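PDB 1MDB: 2,3-dihydroxybenzoate-AMP ligase from Bacillus subtilis, which belongs to the ANL superfamily of AMP-binding enzymes, pairing a large AMP-binding domain with a smaller, separate C-terminal domain. Local coordinates for residues W286-A290 with R317-F322; F265-E269 with R293-S299; V455-V461 with C473-R479; N338-D344 with G421-V425. All coordinates share one frame; numbering follows the deposited sequence.

In the fold
Contacts 1 and 2 are interleaved along the chain as 265-269, 286-290, 293-299 and 317-322, with centres about 12 Å apart. Both pack helices and loops that connect parallel strands of the mixed sheet, and they touch where Phe265 meets helix 280-292. Contact 4 follows, its centre about 21 Å from that of contact 1, bridging strand 337-339 of that sheet and the four-stranded antiparallel sheet beside the bound AMP. Last comes contact 3, the hairpin of the C-terminal region, its centre about 19 Å from contact 1's. A salt bridge between Asp288 and Arg479 ties it to helix 280-292, so contacts 1 and 3 mark one place where the C-terminal part meets the AMP-binding part.

Contact 1. Residues W286-A290 with R317-F322; sequences WMDAA and RVKAVF
Met287 and Ala290 of helix 280-292 pack against Arg317, Val321 and Phe322 of the short helix 318-321 and its flanks, an apolar helix-to-helix contact on one side of the large mixed sheet. Met287 contributes most. Its chain leaves CB with CG beside the backbone N and bends at the sulfur (chi3 98°), which carries CE over to Arg317 and Val321. There CE lies 3.3 Å from Arg317 CB and 3.7 Å from Val321 CG2. SD sits over one face of the Arg317 guanidinium, off toward its rim. Further back, Met287 CG approaches the edge of the Phe322 ring, 3.7 Å from CE1, and the two side chains cross at about a right angle. The ring is held on one face by CG1 of the adjacent Val321. Its CZ reaches Trp286 CB at 3.8 Å, so the phenyl group packs beside Trp286 and Ala290. Packing is also close at Ala290, whose CB lies 3.5 Å from Val321 CG1, tighter than usual carbon contact. At the polar margin, Asp288 OD2 and Arg317 NH2 are 5.1 Å apart, too far to be a salt bridge, although the opposite charges probably attract weakly; Asp288 instead pairs with Arg479 of the C-terminal region. Trp286 turns to the other side, toward helix 261-271, and gives its NE1 hydrogen to Pro259 O. Helices 280-292 and 318-321 belong to successive beta-alpha-beta crossovers, linking strand 275-278 to 302-306 and 302-306 to 325-331, and their side-by-side packing over parallel strands is typical of an alpha/beta fold.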
# COMPACT_ATOMS: atom_id res chain seq x y z
N TRP A 286 -9.74 15.03 0.99
CA TRP A 286 -10.95 14.71 0.24
C TRP A 286 -12.20 15.20 0.94
O TRP A 286 -13.13 15.70 0.29
CB TRP A 286 -11.03 13.20 -0.01
CG TRP A 286 -10.25 12.75 -1.22
CD1 TRP A 286 -8.99 13.16 -1.59
CD2 TRP A 286 -10.67 11.81 -2.22
NE1 TRP A 286 -8.61 12.53 -2.75
CE2 TRP A 286 -9.63 11.70 -3.16
CE3 TRP A 286 -11.83 11.05 -2.41
CZ2 TRP A 286 -9.71 10.86 -4.27
CZ3 TRP A 286 -11.92 10.21 -3.51
CH2 TRP A 286 -10.86 10.12 -4.43
N MET A 287 -12.23 15.05 2.27
CA MET A 287 -13.38 15.49 3.04
C MET A 287 -13.52 17.01 2.97
O MET A 287 -14.63 17.51 2.81
CB MET A 287 -13.29 15.01 4.49
CG MET A 287 -13.33 13.49 4.61
SD MET A 287 -13.74 12.89 6.27
CE MET A 287 -15.46 12.57 6.07
N ASP A 288 -12.42 17.74 3.06
CA ASP A 288 -12.50 19.20 2.96
C ASP A 288 -13.03 19.56 1.58
O ASP A 288 -13.97 20.34 1.44
CB ASP A 288 -11.13 19.88 3.12
CG ASP A 288 -10.63 19.88 4.55
OD1 ASP A 288 -9.59 20.52 4.80
OD2 ASP A 288 -11.27 19.25 5.41
N ALA A 289 -12.41 18.97 0.57
CA ALA A 289 -12.79 19.23 -0.81
C ALA A 289 -14.25 18.89 -1.09
O ALA A 289 -14.96 19.66 -1.73
CB ALA A 289 -11.88 18.45 -1.75
N ALA A 290 -14.71 17.74 -0.59
CA ALA A 290 -16.08 17.32 -0.83
C ALA A 290 -17.12 18.32 -0.32
O ALA A 290 -18.29 18.28 -0.71
CB ALA A 290 -16.33 15.95 -0.21
N ARG A 317 -17.33 10.69 9.97
CA ARG A 317 -17.86 11.68 9.03
C ARG A 317 -18.10 11.18 7.61
O ARG A 317 -18.86 11.79 6.85
CB ARG A 317 -16.92 12.89 8.98
CG ARG A 317 -16.75 13.62 10.29
CD ARG A 317 -15.66 14.67 10.14
NE ARG A 317 -15.98 15.61 9.07
CZ ARG A 317 -15.08 16.37 8.45
NH1 ARG A 317 -13.80 16.29 8.78
NH2 ARG A 317 -15.47 17.20 7.49
N VAL A 318 -17.44 10.08 7.24
CA VAL A 318 -17.57 9.53 5.90
C VAL A 318 -19.01 9.41 5.39
O VAL A 318 -19.32 9.87 4.29
CB VAL A 318 -16.88 8.15 5.80
CG1 VAL A 318 -17.10 7.54 4.42
CG2 VAL A 318 -15.39 8.31 6.07
N LYS A 319 -19.87 8.80 6.20
CA LYS A 319 -21.26 8.60 5.83
C LYS A 319 -22.00 9.86 5.41
O LYS A 319 -22.77 9.84 4.45
CB LYS A 319 -22.02 7.95 6.99
CG LYS A 319 -23.49 7.72 6.71
CD LYS A 319 -24.18 7.09 7.92
CE LYS A 319 -23.58 5.74 8.26
NZ LYS A 319 -24.17 5.14 9.48
N ALA A 320 -21.75 10.96 6.12
CA ALA A 320 -22.40 12.23 5.82
C ALA A 320 -21.74 13.06 4.72
O ALA A 320 -22.44 13.72 3.95
CB ALA A 320 -22.48 13.07 7.10
N VAL A 321 -20.41 13.03 4.64
CA VAL A 321 -19.71 13.81 3.62
C VAL A 321 -19.74 13.16 2.24
O VAL A 321 -19.84 13.86 1.23
CB VAL A 321 -18.23 14.06 4.01
CG1 VAL A 321 -17.48 14.69 2.83
CG2 VAL A 321 -18.16 15.00 5.21
N PHE A 322 -19.64 11.84 2.18
CA PHE A 322 -19.66 11.14 0.91
C PHE A 322 -20.91 10.31 0.68
O PHE A 322 -21.16 9.86 -0.44
CB PHE A 322 -18.44 10.22 0.78
CG PHE A 322 -17.13 10.96 0.78
CD1 PHE A 322 -16.41 11.13 1.96
CD2 PHE A 322 -16.60 11.47 -0.40
CE1 PHE A 322 -15.20 11.80 1.96
CE2 PHE A 322 -15.39 12.14 -0.41
CZ PHE A 322 -14.68 12.30 0.77

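Contact 2. Residues F265-E269 with R293-S299; sequences FPLIE and RRDDLSS
Leu297 lays CD1 squarely over the Phe265 ring, 3.8 Å from its centroid and 11° off the ring normal, a CH-pi contact at the compact centre of this helix-loop packing. Its second methyl, CD2, fits between the base of the same ring and Ile268, 4.0 Å from Ile268 CB. With CG beside the backbone N and chi2 extended (-177°), both methyls reach the side chains of helix 261-271. The bent chain of Arg293 runs obliquely along another part of the ring, with NE 3.6 Å from Phe265 CD2. Beyond it, NH2 reaches the kink of helix 261-271, 3.3 Å from Pro266 CD, while NH1 forms a salt bridge with Asp262 one turn earlier. The acidic, more exposed side is looser. Glu269 extends past the loop backbone and accepts a weak hydrogen bond from Asp296 N, 3.5 Å from Glu269 OE1. Its carboxylate stands nearly perpendicular to that of Asp296, with OE2 4.2 Å from Asp296 OD2, and the like charges would be expected to weaken this margin unless solvent screens them. At the far end Ser299 OG bonds to Val273 O, just beyond the helix. Helix 261-271 connects strands 252-255 and 275-278, whereas residues 293-299 lead from helix 280-292 into strand 302-306, so the contact joins two neighbouring beta-alpha-beta crossovers of the alpha/beta sheet.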
# COMPACT_ATOMS: atom_id res chain seq x y z
N PHE A 265 -12.23 13.76 -8.42
CA PHE A 265 -13.66 14.06 -8.39
C PHE A 265 -14.33 14.03 -9.76
O PHE A 265 -15.32 13.32 -9.95
CB PHE A 265 -13.90 15.40 -7.68
CG PHE A 265 -13.80 15.32 -6.18
CD1 PHE A 265 -13.10 14.28 -5.56
CD2 PHE A 265 -14.38 16.30 -5.37
CE1 PHE A 265 -12.97 14.22 -4.18
CE2 PHE A 265 -14.26 16.24 -3.98
CZ PHE A 265 -13.55 15.20 -3.38
N PRO A 266 -13.80 14.78 -10.74
CA PRO A 266 -14.43 14.75 -12.07
C PRO A 266 -14.52 13.32 -12.58
O PRO A 266 -15.52 12.91 -13.16
CB PRO A 266 -13.49 15.61 -12.91
CG PRO A 266 -12.94 16.59 -11.92
CD PRO A 266 -12.66 15.71 -10.72
N LEU A 267 -13.46 12.55 -12.34
CA LEU A 267 -13.39 11.16 -12.77
C LEU A 267 -14.47 10.31 -12.08
O LEU A 267 -15.03 9.41 -12.68
CB LEU A 267 -12.00 10.59 -12.44
CG LEU A 267 -10.98 10.30 -13.54
CD1 LEU A 267 -11.40 10.88 -14.88
CD2 LEU A 267 -9.63 10.83 -13.09
N ILE A 268 -14.74 10.61 -10.82
CA ILE A 268 -15.74 9.86 -10.09
C ILE A 268 -17.13 10.13 -10.68
O ILE A 268 -17.92 9.21 -10.87
CB ILE A 268 -15.71 10.22 -8.59
CG1 ILE A 268 -14.36 9.79 -8.00
CG2 ILE A 268 -16.86 9.54 -7.86
CD1 ILE A 268 -14.18 10.11 -6.53
N GLU A 269 -17.41 11.39 -10.98
CA GLU A 269 -18.70 11.75 -11.55
C GLU A 269 -18.81 11.32 -13.02
O GLU A 269 -19.83 10.76 -13.44
CB GLU A 269 -18.93 13.26 -11.44
CG GLU A 269 -19.97 13.79 -12.42
CD GLU A 269 -20.42 15.20 -12.10
OE1 GLU A 269 -19.56 16.03 -11.72
OE2 GLU A 269 -21.63 15.48 -12.24
N ARG A 293 -16.38 21.49 -3.14
CA ARG A 293 -16.53 21.14 -4.55
C ARG A 293 -17.99 20.82 -4.87
O ARG A 293 -18.74 20.39 -3.99
CB ARG A 293 -15.66 19.92 -4.89
CG ARG A 293 -14.17 20.12 -4.64
CD ARG A 293 -13.42 20.42 -5.94
NE ARG A 293 -13.69 19.41 -6.96
CZ ARG A 293 -13.15 19.38 -8.17
NH1 ARG A 293 -12.28 20.32 -8.53
NH2 ARG A 293 -13.48 18.43 -9.03
N ARG A 294 -18.39 21.04 -6.12
CA ARG A 294 -19.76 20.78 -6.54
C ARG A 294 -19.86 19.51 -7.38
O ARG A 294 -20.87 19.27 -8.04
CB ARG A 294 -20.32 21.97 -7.33
CG ARG A 294 -20.41 23.27 -6.53
CD ARG A 294 -21.69 24.04 -6.85
NE ARG A 294 -21.90 25.16 -5.93
CZ ARG A 294 -23.04 25.84 -5.83
NH1 ARG A 294 -24.08 25.53 -6.60
NH2 ARG A 294 -23.14 26.85 -4.97
N ASP A 295 -18.80 18.70 -7.36
CA ASP A 295 -18.81 17.47 -8.13
C ASP A 295 -19.84 16.52 -7.54
O ASP A 295 -20.15 16.60 -6.36
CB ASP A 295 -17.44 16.81 -8.10
CG ASP A 295 -16.38 17.64 -8.79
OD1 ASP A 295 -15.95 18.65 -8.19
OD2 ASP A 295 -16.00 17.29 -9.93
N ASP A 296 -20.36 15.63 -8.38
CA ASP A 296 -21.35 14.65 -7.96
C ASP A 296 -20.68 13.30 -7.74
O ASP A 296 -20.48 12.53 -8.67
CB ASP A 296 -22.44 14.55 -9.02
CG ASP A 296 -23.33 13.34 -8.83
OD1 ASP A 296 -23.56 12.95 -7.67
OD2 ASP A 296 -23.80 12.79 -9.85
N LEU A 297 -20.35 13.03 -6.48
CA LEU A 297 -19.68 11.80 -6.08
C LEU A 297 -20.69 10.75 -5.65
O LEU A 297 -20.34 9.76 -5.02
CB LEU A 297 -18.72 12.08 -4.92
CG LEU A 297 -17.85 13.33 -5.07
CD1 LEU A 297 -16.91 13.43 -3.88
CD2 LEU A 297 -17.06 13.26 -6.38
N SER A 298 -21.94 11.00 -6.01
CA SER A 298 -23.07 10.14 -5.68
C SER A 298 -22.95 8.66 -6.05
O SER A 298 -23.53 7.80 -5.39
CB SER A 298 -24.34 10.72 -6.30
OG SER A 298 -25.38 9.76 -6.31
N SER A 299 -22.23 8.35 -7.12
CA SER A 299 -22.08 6.95 -7.55
C SER A 299 -21.21 6.15 -6.58
O SER A 299 -21.20 4.92 -6.60
CB SER A 299 -21.46 6.90 -8.94
OG SER A 299 -20.20 7.55 -8.96

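Contact 3. Residues V455-V461 with C473-R479; sequences VHDAAMV and CVFIIPR
Residues 457-461 and 473-478 pair as the antiparallel strands of a beta hairpin, with a classic bulge where His456 and Asp457 both face Ile477. At the bulge His456 N donates to Ile477 O (2.8 Å), and Ile477 N returns an almost straight bond to Asp457 O (3.0 Å, 175°). Beyond it the ladder is regular: Ala459 with Phe475 and Val461 with Cys473 are hydrogen-bonded pairs, each joined by two backbone bonds. Arg479, just past the strand end, closes the bulged end. Its CB lies 3.9 Å from His456 N; CG and CD then run out extended, and a bend at chi3 (-61°) swings the head back over the other chain. NE comes within 3.5 Å of Val455 O, and NH2 gives that same oxygen a weak, strongly bent hydrogen bond of 3.3 Å. His456 CA lies over one face of the guanidinium. NH1, at the tip, forms a salt bridge with Asp288 on helix 280-292, so Val455 O and Asp288 share one arginine. Midway along the hairpin, Ile476 folds its CD1 to 3.4 Å from Ala458 CB, closer than usual carbon contact. On the opposite face Val461 CG2 meets the edge of the Phe475 ring, 3.9 Å from CE1. Ala458, Met460, Val474 and Ile476 face helix 442-449; Ala459, Val461, Cys473 and Phe475 face helix 522-534; and strand 505-508 runs parallel to 469-478 on its other side, completing a three-stranded sheet between the two helices.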
# COMPACT_ATOMS: atom_id res chain seq x y z
N VAL A 455 -8.16 22.46 13.33
CA VAL A 455 -7.19 21.43 12.98
C VAL A 455 -7.62 20.63 11.75
O VAL A 455 -8.69 20.02 11.73
CB VAL A 455 -6.96 20.47 14.18
CG1 VAL A 455 -6.16 19.25 13.76
CG2 VAL A 455 -6.24 21.22 15.29
N HIS A 456 -6.78 20.66 10.72
CA HIS A 456 -7.04 19.91 9.50
C HIS A 456 -6.54 18.49 9.72
O HIS A 456 -7.21 17.52 9.37
CB HIS A 456 -6.32 20.55 8.30
CG HIS A 456 -6.33 19.69 7.07
ND1 HIS A 456 -5.30 18.82 6.77
CD2 HIS A 456 -7.26 19.52 6.11
CE1 HIS A 456 -5.61 18.15 5.67
NE2 HIS A 456 -6.79 18.55 5.25
N ASP A 457 -5.35 18.36 10.31
CA ASP A 457 -4.78 17.06 10.61
C ASP A 457 -3.72 17.21 11.68
O ASP A 457 -3.23 18.32 11.94
CB ASP A 457 -4.16 16.42 9.37
CG ASP A 457 -4.09 14.91 9.48
OD1 ASP A 457 -4.48 14.38 10.55
OD2 ASP A 457 -3.67 14.25 8.50
N ALA A 458 -3.35 16.09 12.30
CA ALA A 458 -2.36 16.13 13.38
C ALA A 458 -1.51 14.88 13.44
O ALA A 458 -2.01 13.77 13.29
CB ALA A 458 -3.08 16.32 14.73
N ALA A 459 -0.21 15.07 13.65
CA ALA A 459 0.71 13.94 13.77
C ALA A 459 1.60 14.22 14.98
O ALA A 459 2.36 15.19 14.99
CB ALA A 459 1.55 13.80 12.52
N MET A 460 1.49 13.37 15.99
CA MET A 460 2.27 13.54 17.22
C MET A 460 3.44 12.58 17.28
O MET A 460 3.27 11.36 17.15
CB MET A 460 1.35 13.33 18.42
CG MET A 460 2.03 13.36 19.77
SD MET A 460 0.79 13.13 21.06
CE MET A 460 1.63 13.75 22.49
N VAL A 461 4.63 13.12 17.51
CA VAL A 461 5.82 12.31 17.58
C VAL A 461 6.68 12.61 18.80
O VAL A 461 6.50 13.63 19.49
CB VAL A 461 6.69 12.48 16.30
CG1 VAL A 461 5.85 12.16 15.06
CG2 VAL A 461 7.23 13.88 16.21
N CYS A 473 5.88 16.04 20.76
CA CYS A 473 5.65 17.18 19.86
C CYS A 473 4.57 16.80 18.86
O CYS A 473 4.65 15.73 18.24
CB CYS A 473 6.93 17.52 19.09
SG CYS A 473 6.77 18.93 17.96
N VAL A 474 3.56 17.64 18.71
CA VAL A 474 2.50 17.36 17.74
C VAL A 474 2.55 18.35 16.59
O VAL A 474 2.53 19.57 16.80
CB VAL A 474 1.07 17.41 18.37
CG1 VAL A 474 0.76 18.80 18.93
CG2 VAL A 474 0.05 17.06 17.31
N PHE A 475 2.64 17.85 15.37
CA PHE A 475 2.64 18.73 14.21
C PHE A 475 1.18 18.91 13.80
O PHE A 475 0.46 17.94 13.61
CB PHE A 475 3.46 18.14 13.07
CG PHE A 475 4.94 18.17 13.31
CD1 PHE A 475 5.53 17.28 14.20
CD2 PHE A 475 5.75 19.11 12.67
CE1 PHE A 475 6.91 17.32 14.45
CE2 PHE A 475 7.13 19.16 12.91
CZ PHE A 475 7.71 18.27 13.80
N ILE A 476 0.75 20.15 13.70
CA ILE A 476 -0.63 20.45 13.33
C ILE A 476 -0.69 21.18 11.99
O ILE A 476 0.11 22.08 11.71
CB ILE A 476 -1.29 21.36 14.39
CG1 ILE A 476 -1.31 20.66 15.75
CG2 ILE A 476 -2.68 21.75 13.93
CD1 ILE A 476 -2.22 19.44 15.82
N ILE A 477 -1.64 20.78 11.14
CA ILE A 477 -1.86 21.45 9.87
C ILE A 477 -3.13 22.25 10.15
O ILE A 477 -4.20 21.68 10.34
CB ILE A 477 -2.11 20.45 8.72
CG1 ILE A 477 -0.82 19.70 8.39
CG2 ILE A 477 -2.61 21.21 7.50
CD1 ILE A 477 -0.99 18.58 7.37
N PRO A 478 -3.00 23.59 10.22
CA PRO A 478 -4.11 24.50 10.49
C PRO A 478 -5.21 24.47 9.44
O PRO A 478 -4.94 24.42 8.25
CB PRO A 478 -3.43 25.87 10.53
CG PRO A 478 -2.01 25.56 10.86
CD PRO A 478 -1.75 24.34 10.04
N ARG A 479 -6.45 24.49 9.90
CA ARG A 479 -7.58 24.51 8.98
C ARG A 479 -7.86 25.99 8.79
O ARG A 479 -8.90 26.50 9.21
CB ARG A 479 -8.80 23.82 9.60
CG ARG A 479 -10.04 23.88 8.75
CD ARG A 479 -11.19 23.16 9.42
NE ARG A 479 -10.89 21.75 9.63
CZ ARG A 479 -10.61 20.89 8.65
NH1 ARG A 479 -10.59 21.31 7.39
NH2 ARG A 479 -10.36 19.62 8.93

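Contact 4. Residues N338-D344 with G421-V425; sequences NYTRLDD and GYIVV
The Tyr422 ring is met at its edge: Asp344 OD1 lies near the ring plane by the hydroxyl, and Thr340 CA stands 4.3 Å from Tyr422 CE2, while Tyr339 O approaches obliquely. Carboxylate and ring planes are turned 58° apart. A second flat group, the Arg341 guanidinium, has Tyr339 O in plane at its edge; its NH2 donates to Pro356 O. Asp344 closes a type I beta turn that begins at Arg341 and leads the chain out of strand 337-339, a strand antiparallel to both its neighbours in the large mixed sheet. The contact therefore joins this turn to the approach to strand 423-428, an outermost strand of the four-stranded antiparallel sheet.

Asp344 OD1 is gripped twice. Tyr422 OH donates to it at 2.6 Å, on the syn side and 22° out of the carboxylate plane, and Arg341 N donates at 2.8 Å from well above that plane. The carboxylate thus fixes the turn from within and holds the tyrosine by its hydroxyl, and the two donors probably stabilise its negative charge. Tyr422 CG sits beside the backbone N (chi1 -76°), which lets the ring stretch across from the loop while Arg341 CG passes 3.9 Å from its hydroxyl.

Further along, Val425 touches the bound AMP, and the side chain of Asn338 comes within about 7 Å of that ligand. Asn338 ND2 bonds to Phe330 O on strand 325-331, which steadies the amide. The delta methyl of Ile423, CD1, rests above that amide's plane, 3.6 Å from Asn338 OD1 and 3.7 Å from Asn338 ND2.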
# COMPACT_ATOMS: atom_id res chain seq x y z
N ASN A 338 -6.63 -6.84 6.77
CA ASN A 338 -7.84 -6.80 7.57
C ASN A 338 -8.82 -5.75 7.04
O ASN A 338 -8.42 -4.65 6.66
CB ASN A 338 -7.50 -6.44 9.02
CG ASN A 338 -6.48 -7.37 9.63
OD1 ASN A 338 -6.80 -8.51 9.98
ND2 ASN A 338 -5.24 -6.90 9.74
N TYR A 339 -10.11 -6.09 7.05
CA TYR A 339 -11.13 -5.15 6.58
C TYR A 339 -12.35 -5.10 7.49
O TYR A 339 -12.71 -6.11 8.10
CB TYR A 339 -11.70 -5.55 5.20
CG TYR A 339 -10.75 -5.74 4.04
CD1 TYR A 339 -10.08 -6.94 3.85
CD2 TYR A 339 -10.59 -4.74 3.07
CE1 TYR A 339 -9.29 -7.16 2.72
CE2 TYR A 339 -9.80 -4.95 1.93
CZ TYR A 339 -9.16 -6.16 1.77
OH TYR A 339 -8.40 -6.37 0.64
N THR A 340 -12.98 -3.94 7.59
CA THR A 340 -14.23 -3.87 8.34
C THR A 340 -15.16 -4.41 7.24
O THR A 340 -14.92 -4.15 6.05
CB THR A 340 -14.63 -2.42 8.69
OG1 THR A 340 -14.55 -1.60 7.52
CG2 THR A 340 -13.73 -1.87 9.78
N ARG A 341 -16.18 -5.17 7.61
CA ARG A 341 -17.07 -5.71 6.59
C ARG A 341 -18.05 -4.66 6.10
O ARG A 341 -18.45 -3.78 6.85
CB ARG A 341 -17.80 -6.95 7.12
CG ARG A 341 -16.86 -8.11 7.45
CD ARG A 341 -15.98 -8.50 6.26
NE ARG A 341 -15.22 -9.73 6.47
CZ ARG A 341 -14.05 -9.80 7.09
NH1 ARG A 341 -13.47 -8.71 7.57
NH2 ARG A 341 -13.45 -10.98 7.24
N LEU A 342 -18.43 -4.75 4.83
CA LEU A 342 -19.33 -3.78 4.22
C LEU A 342 -20.73 -3.70 4.84
O LEU A 342 -21.43 -2.69 4.68
CB LEU A 342 -19.40 -4.03 2.71
CG LEU A 342 -18.05 -3.93 1.99
CD1 LEU A 342 -18.21 -4.29 0.51
CD2 LEU A 342 -17.49 -2.52 2.14
N ASP A 343 -21.14 -4.75 5.54
CA ASP A 343 -22.45 -4.77 6.18
C ASP A 343 -22.30 -4.76 7.70
O ASP A 343 -23.14 -5.31 8.42
CB ASP A 343 -23.25 -6.00 5.76
CG ASP A 343 -22.48 -7.29 5.96
OD1 ASP A 343 -21.46 -7.27 6.67
OD2 ASP A 343 -22.91 -8.32 5.40
N ASP A 344 -21.22 -4.16 8.19
CA ASP A 344 -20.95 -4.07 9.62
C ASP A 344 -21.62 -2.84 10.21
O ASP A 344 -21.95 -1.90 9.49
CB ASP A 344 -19.44 -3.98 9.87
CG ASP A 344 -18.79 -5.33 10.03
OD1 ASP A 344 -17.53 -5.39 10.03
OD2 ASP A 344 -19.52 -6.33 10.16
N GLY A 421 -13.09 -10.70 17.07
CA GLY A 421 -11.84 -10.88 16.36
C GLY A 421 -11.34 -9.68 15.59
O GLY A 421 -10.43 -9.80 14.78
N TYR A 422 -11.94 -8.52 15.81
CA TYR A 422 -11.52 -7.31 15.12
C TYR A 422 -10.25 -6.75 15.76
O TYR A 422 -9.96 -7.02 16.92
CB TYR A 422 -12.62 -6.24 15.12
CG TYR A 422 -13.72 -6.54 14.13
CD1 TYR A 422 -14.58 -7.62 14.32
CD2 TYR A 422 -13.86 -5.77 12.97
CE1 TYR A 422 -15.55 -7.94 13.37
CE2 TYR A 422 -14.83 -6.08 12.02
CZ TYR A 422 -15.66 -7.17 12.22
OH TYR A 422 -16.61 -7.49 11.27
N ILE A 423 -9.51 -5.97 14.98
CA ILE A 423 -8.26 -5.38 15.45
C ILE A 423 -8.40 -3.87 15.61
O ILE A 423 -8.87 -3.17 14.70
CB ILE A 423 -7.11 -5.68 14.46
CG1 ILE A 423 -6.92 -7.19 14.34
CG2 ILE A 423 -5.82 -5.01 14.93
CD1 ILE A 423 -5.87 -7.61 13.33
N VAL A 424 -8.02 -3.39 16.78
CA VAL A 424 -8.04 -1.98 17.08
C VAL A 424 -6.57 -1.62 17.23
O VAL A 424 -5.96 -1.91 18.26
CB VAL A 424 -8.80 -1.69 18.38
CG1 VAL A 424 -8.79 -0.19 18.65
CG2 VAL A 424 -10.23 -2.20 18.27
N VAL A 425 -6.01 -1.03 16.18
CA VAL A 425 -4.61 -0.64 16.16
C VAL A 425 -4.34 0.61 16.99
O VAL A 425 -5.10 1.58 16.94
CB VAL A 425 -4.14 -0.39 14.70
CG1 VAL A 425 -2.65 -0.03 14.67
CG2 VAL A 425 -4.39 -1.64 13.87